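Local coordinates for betaine aldehyde dehydrogenase (Staphylococcus aureus subsp. aureus COL, PDB 4QTO), which catalyses the NAD-dependent oxidation of betaine aldehyde to glycine betaine, at residues Tyr130-Asp135 with Trp180-Leu185; His137-Tyr142 with Ala187-Ala192. All blocks are in the same frame, centred on the assembly; numbering follows the deposited sequence. Where two conformers were deposited one is given.

Contact 1 (Tyr130-Asp135 with Trp180-Leu185); sequences YADMDD and WNYPLL
Asp-132 sets its carboxylate against the C-H edge of the Tyr-182 ring. OD2 of Asp-132 lies near the ring plane, 3.4 Å from CD1 of Tyr-182, with the two flat groups 56° apart. An aromatic edge carries slight positive charge on its hydrogens, so it suits a carboxylate oxygen. The same OD2 accepts a hydrogen bond from a water (2.9 Å from Asp-132 OD2 to the water O), which in turn accepts from Leu-185 N at 3.0 Å. One water thus ties the carboxylate to a backbone N-H in the first turn of helix 183-197, where Tyr-182 is the N-cap residue. Lys-124 forms a salt bridge to OD2, which would favour the ionised acid. The side chain of Tyr-182 also comes about 4 Å from a bound triethylene glycol, probably from the crystallisation liquor, consistent with Tyr-182 lining the substrate pocket.

Apolar contacts lie beside this bridge. Met-133 starts away from the partner segment, but its chain bends at chi2 (-53°) and brings SD back to within 3.9 Å of CD2 of Leu-184, the two side chains crossing at about a right angle. A flexible thioether fits such a detour. Leu-185 touches Tyr-474.

Helix 126-146 here flanks the start of helix 183-197, just after strand 162-177; helix 111-122 covers Pro-183, and helix 211-223 packs against Leu-184.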
# COMPACT_ATOMS: atom_id res chain seq x y z
N TYR A 130 32.55 13.34 -3.08
CA TYR A 130 32.51 12.17 -2.21
C TYR A 130 31.08 11.98 -1.69
O TYR A 130 30.55 10.86 -1.66
CB TYR A 130 33.43 12.29 -1.00
CG TYR A 130 34.91 12.22 -1.25
CD1 TYR A 130 35.45 11.29 -2.07
CD2 TYR A 130 35.77 13.06 -0.55
CE1 TYR A 130 36.85 11.22 -2.27
CE2 TYR A 130 37.14 13.00 -0.72
CZ TYR A 130 37.67 12.09 -1.59
OH TYR A 130 39.04 12.06 -1.72
N ALA A 131 30.44 13.07 -1.27
CA ALA A 131 29.04 12.99 -0.79
C ALA A 131 28.12 12.44 -1.88
O ALA A 131 27.23 11.60 -1.59
CB ALA A 131 28.56 14.37 -0.32
N ASP A 132 28.29 12.88 -3.12
CA ASP A 132 27.51 12.36 -4.24
C ASP A 132 27.72 10.87 -4.37
O ASP A 132 26.75 10.12 -4.57
CB ASP A 132 27.96 12.89 -5.63
CG ASP A 132 27.43 14.23 -6.00
OD1 ASP A 132 26.74 14.92 -5.21
OD2 ASP A 132 27.78 14.59 -7.19
N MET A 133 28.97 10.41 -4.26
CA MET A 133 29.22 8.97 -4.46
C MET A 133 28.58 8.12 -3.36
O MET A 133 28.11 7.01 -3.63
CB MET A 133 30.72 8.64 -4.60
CG MET A 133 31.36 9.36 -5.78
SD MET A 133 30.50 9.09 -7.34
CE MET A 133 30.72 10.66 -8.16
N ASP A 134 28.55 8.65 -2.15
CA ASP A 134 27.88 7.95 -1.05
C ASP A 134 26.39 7.89 -1.36
O ASP A 134 25.73 6.86 -1.15
CB ASP A 134 28.15 8.65 0.28
CG ASP A 134 29.58 8.50 0.74
OD1 ASP A 134 30.27 7.57 0.29
OD2 ASP A 134 30.02 9.35 1.55
N ASP A 135 25.84 8.99 -1.84
CA ASP A 135 24.44 9.00 -2.18
C ASP A 135 24.10 8.04 -3.34
O ASP A 135 23.08 7.34 -3.33
CB ASP A 135 24.05 10.41 -2.51
CG ASP A 135 22.62 10.63 -2.36
OD1 ASP A 135 22.03 10.02 -1.41
OD2 ASP A 135 22.10 11.43 -3.15
N TRP A 180 24.37 18.37 -16.79
CA TRP A 180 25.76 18.52 -16.49
C TRP A 180 26.14 18.82 -15.05
O TRP A 180 27.31 18.72 -14.70
CB TRP A 180 26.37 19.62 -17.39
CG TRP A 180 25.62 20.92 -17.40
CD1 TRP A 180 24.77 21.37 -18.37
CD2 TRP A 180 25.65 21.94 -16.38
NE1 TRP A 180 24.27 22.62 -18.03
CE2 TRP A 180 24.81 22.98 -16.82
CE3 TRP A 180 26.33 22.08 -15.17
CZ2 TRP A 180 24.63 24.14 -16.09
CZ3 TRP A 180 26.15 23.24 -14.44
CH2 TRP A 180 25.29 24.25 -14.90
N ASN A 181 25.18 19.17 -14.21
CA ASN A 181 25.56 19.57 -12.86
C ASN A 181 25.99 18.43 -11.93
O ASN A 181 27.04 18.53 -11.27
CB ASN A 181 24.53 20.51 -12.23
CG ASN A 181 23.14 19.92 -12.10
OD1 ASN A 181 22.81 18.85 -12.64
ND2 ASN A 181 22.30 20.63 -11.36
N TYR A 182 25.20 17.37 -11.92
CA TYR A 182 25.49 16.17 -11.11
C TYR A 182 25.27 14.98 -12.03
O TYR A 182 24.27 14.27 -11.95
CB TYR A 182 24.53 16.10 -9.91
CG TYR A 182 24.72 17.20 -8.92
CD1 TYR A 182 25.60 17.06 -7.90
CD2 TYR A 182 24.00 18.39 -9.02
CE1 TYR A 182 25.79 18.08 -6.97
CE2 TYR A 182 24.17 19.41 -8.09
CZ TYR A 182 25.05 19.24 -7.06
OH TYR A 182 25.23 20.23 -6.12
N PRO A 183 26.22 14.76 -12.93
CA PRO A 183 26.01 13.74 -13.96
C PRO A 183 25.74 12.33 -13.47
O PRO A 183 24.74 11.72 -13.87
CB PRO A 183 27.31 13.78 -14.78
CG PRO A 183 27.87 15.11 -14.52
CD PRO A 183 27.45 15.51 -13.14
N LEU A 184 26.60 11.81 -12.62
CA LEU A 184 26.39 10.46 -12.19
C LEU A 184 25.22 10.34 -11.23
O LEU A 184 24.51 9.32 -11.24
CB LEU A 184 27.68 9.87 -11.60
CG LEU A 184 27.60 8.38 -11.31
CD1 LEU A 184 27.20 7.57 -12.53
CD2 LEU A 184 28.90 7.89 -10.70
N LEU A 185 25.01 11.32 -10.37
CA LEU A 185 23.90 11.27 -9.44
C LEU A 185 22.59 11.19 -10.22
O LEU A 185 21.74 10.32 -9.95
CB LEU A 185 23.89 12.48 -8.53
CG LEU A 185 22.75 12.56 -7.54
CD1 LEU A 185 22.86 11.42 -6.51
CD2 LEU A 185 22.77 13.94 -6.87
O HOH W 1 26.94 13.46 -9.68

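Contact 2 (His137-Tyr142 with Ala187-Ala192)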
# COMPACT_ATOMS: atom_id res chain seq x y z
N HIS A 137 25.67 5.28 -4.22
CA HIS A 137 25.65 3.93 -3.68
C HIS A 137 24.28 3.65 -3.03
O HIS A 137 23.68 2.58 -3.26
CB HIS A 137 26.76 3.76 -2.62
CG HIS A 137 26.67 2.47 -1.86
ND1 HIS A 137 27.07 1.27 -2.39
CD2 HIS A 137 26.20 2.20 -0.62
CE1 HIS A 137 26.88 0.31 -1.49
NE2 HIS A 137 26.39 0.86 -0.39
N ASN A 138 23.79 4.59 -2.22
CA ASN A 138 22.51 4.42 -1.55
C ASN A 138 21.31 4.40 -2.50
O ASN A 138 20.34 3.71 -2.23
CB ASN A 138 22.34 5.41 -0.44
CG ASN A 138 23.23 5.09 0.75
OD1 ASN A 138 23.49 3.88 1.02
ND2 ASN A 138 23.65 6.10 1.49
N VAL A 139 21.37 5.14 -3.61
CA VAL A 139 20.30 5.08 -4.60
C VAL A 139 20.20 3.69 -5.22
O VAL A 139 19.14 3.05 -5.29
CB VAL A 139 20.51 6.16 -5.67
CG1 VAL A 139 19.61 5.95 -6.90
CG2 VAL A 139 20.29 7.54 -5.09
N PHE A 140 21.32 3.19 -5.70
CA PHE A 140 21.33 1.85 -6.26
C PHE A 140 20.90 0.81 -5.22
O PHE A 140 20.13 -0.10 -5.54
CB PHE A 140 22.68 1.44 -6.90
CG PHE A 140 22.94 2.08 -8.26
CD1 PHE A 140 22.31 1.59 -9.38
CD2 PHE A 140 23.85 3.10 -8.40
CE1 PHE A 140 22.54 2.15 -10.64
CE2 PHE A 140 24.09 3.66 -9.67
CZ PHE A 140 23.43 3.18 -10.78
N MET A 141 21.38 0.94 -3.98
CA MET A 141 21.03 -0.05 -2.95
C MET A 141 19.55 -0.01 -2.63
O MET A 141 18.94 -1.07 -2.44
CB MET A 141 21.84 0.14 -1.68
CG MET A 141 21.75 -1.05 -0.74
SD MET A 141 22.49 -2.56 -1.43
CE MET A 141 24.20 -1.97 -1.45
N TYR A 142 18.96 1.18 -2.61
CA TYR A 142 17.53 1.34 -2.33
C TYR A 142 16.68 0.63 -3.39
O TYR A 142 15.81 -0.19 -3.05
CB TYR A 142 17.14 2.83 -2.30
CG TYR A 142 15.64 3.04 -2.14
CD1 TYR A 142 15.04 2.99 -0.88
CD2 TYR A 142 14.82 3.27 -3.26
CE1 TYR A 142 13.66 3.18 -0.74
CE2 TYR A 142 13.47 3.42 -3.12
CZ TYR A 142 12.89 3.39 -1.87
OH TYR A 142 11.52 3.58 -1.75
N ALA A 187 22.15 10.31 -13.30
CA ALA A 187 22.13 9.06 -14.05
C ALA A 187 21.61 7.92 -13.14
O ALA A 187 20.77 7.11 -13.57
CB ALA A 187 23.50 8.70 -14.56
N SER A 188 22.12 7.85 -11.91
CA SER A 188 21.71 6.78 -10.98
C SER A 188 20.22 6.80 -10.71
O SER A 188 19.57 5.77 -10.55
CB SER A 188 22.49 6.80 -9.65
OG SER A 188 22.11 7.87 -8.77
N TRP A 189 19.64 8.00 -10.63
CA TRP A 189 18.20 8.14 -10.36
C TRP A 189 17.32 7.53 -11.45
O TRP A 189 16.19 7.13 -11.19
CB TRP A 189 17.83 9.62 -10.20
CG TRP A 189 18.33 10.31 -8.96
CD1 TRP A 189 19.32 9.92 -8.12
CD2 TRP A 189 17.93 11.62 -8.52
NE1 TRP A 189 19.51 10.87 -7.14
CE2 TRP A 189 18.64 11.91 -7.36
CE3 TRP A 189 16.98 12.54 -8.97
CZ2 TRP A 189 18.49 13.11 -6.67
CZ3 TRP A 189 16.80 13.73 -8.26
CH2 TRP A 189 17.55 13.98 -7.13
N LYS A 190 17.84 7.49 -12.66
CA LYS A 190 17.17 6.93 -13.80
C LYS A 190 17.53 5.45 -14.05
O LYS A 190 16.64 4.61 -14.26
CB LYS A 190 17.47 7.78 -15.06
CG LYS A 190 17.11 9.26 -14.91
CD LYS A 190 17.26 10.00 -16.21
CE LYS A 190 17.11 11.50 -16.10
NZ LYS A 190 15.80 11.93 -15.60
N ILE A 191 18.82 5.12 -13.98
CA ILE A 191 19.26 3.76 -14.27
C ILE A 191 18.74 2.79 -13.24
O ILE A 191 18.26 1.69 -13.59
CB ILE A 191 20.80 3.67 -14.28
CG1 ILE A 191 21.36 4.42 -15.49
CG2 ILE A 191 21.26 2.24 -14.34
CD1 ILE A 191 22.84 4.70 -15.34
N ALA A 192 18.82 3.15 -11.96
CA ALA A 192 18.50 2.19 -10.91
C ALA A 192 17.08 1.63 -11.02
O ALA A 192 16.89 0.40 -11.01
CB ALA A 192 18.78 2.75 -9.54
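Phe-140 lays its ring across three residues of the neighbouring helix. Its CE2 comes to 3.5 Å from CB of Ser-188, and on the other flank of the ring CD1 lies 3.7 Å from CB of Ala-192; the serine methylene and the alanine methyl both approach obliquely. Ile-191 arrives at the edge, close to the ring plane, with CG2 3.9 Å from CE1 of Phe-140. With CG anti to the carbonyl carbon (chi1 -75°), a ring whose first bond runs past the partner is carried over to it.

Helices 126-146 and 183-197 run side by side here: the axes of segments 137-142 and 187-192 approach to 9.3 Å, 13° from parallel. In the Rossmann-type domain of this aldehyde dehydrogenase, the second helix leads from strand 162-177 to the parallel strand 200-204, a beta-alpha-beta crossover. Small Ser-188 and Ala-192, one turn apart, let the large Phe-140 come close to the backbone.

Val-139 uses both branches: CG1 sits 3.7 Å from Ser-188 OG, while CG2 reaches CD1 of Trp-189 at 4.0 Å, the valine standing nearly perpendicular to the tryptophan side chain. Ser-188 turns its hydroxyl back to the carbonyl of Leu-185, a hydrogen bond that satisfies this polar group among apolar neighbours. Beyond the pair, Ile-103 and Ala-104 of helix 93-109 also touch Phe-140, and Met-203 of strand 200-204 touches Ile-191.

In the fold
Followed from the N terminus, the chain passes three earlier helices and reaches helix 126-146, which supplies residues 130-135 to contact 1 and then 137-142 to contact 2. It next runs through strands 152-155 and 162-177 before turning into helix 183-197. Contact 1 closes its loop where 180-185 enters that helix; contact 2 closes the next, of equal length, at 187-192. The segments alternate along the sequence, so the two closures cross rather than nest, as parallel pairing demands. Their centres lie about 11 Å apart, making them successive stations on one helix-helix interface that joins helix 126-146 to the crossover helix of the mixed sheet that holds strands 162-177 and 200-204.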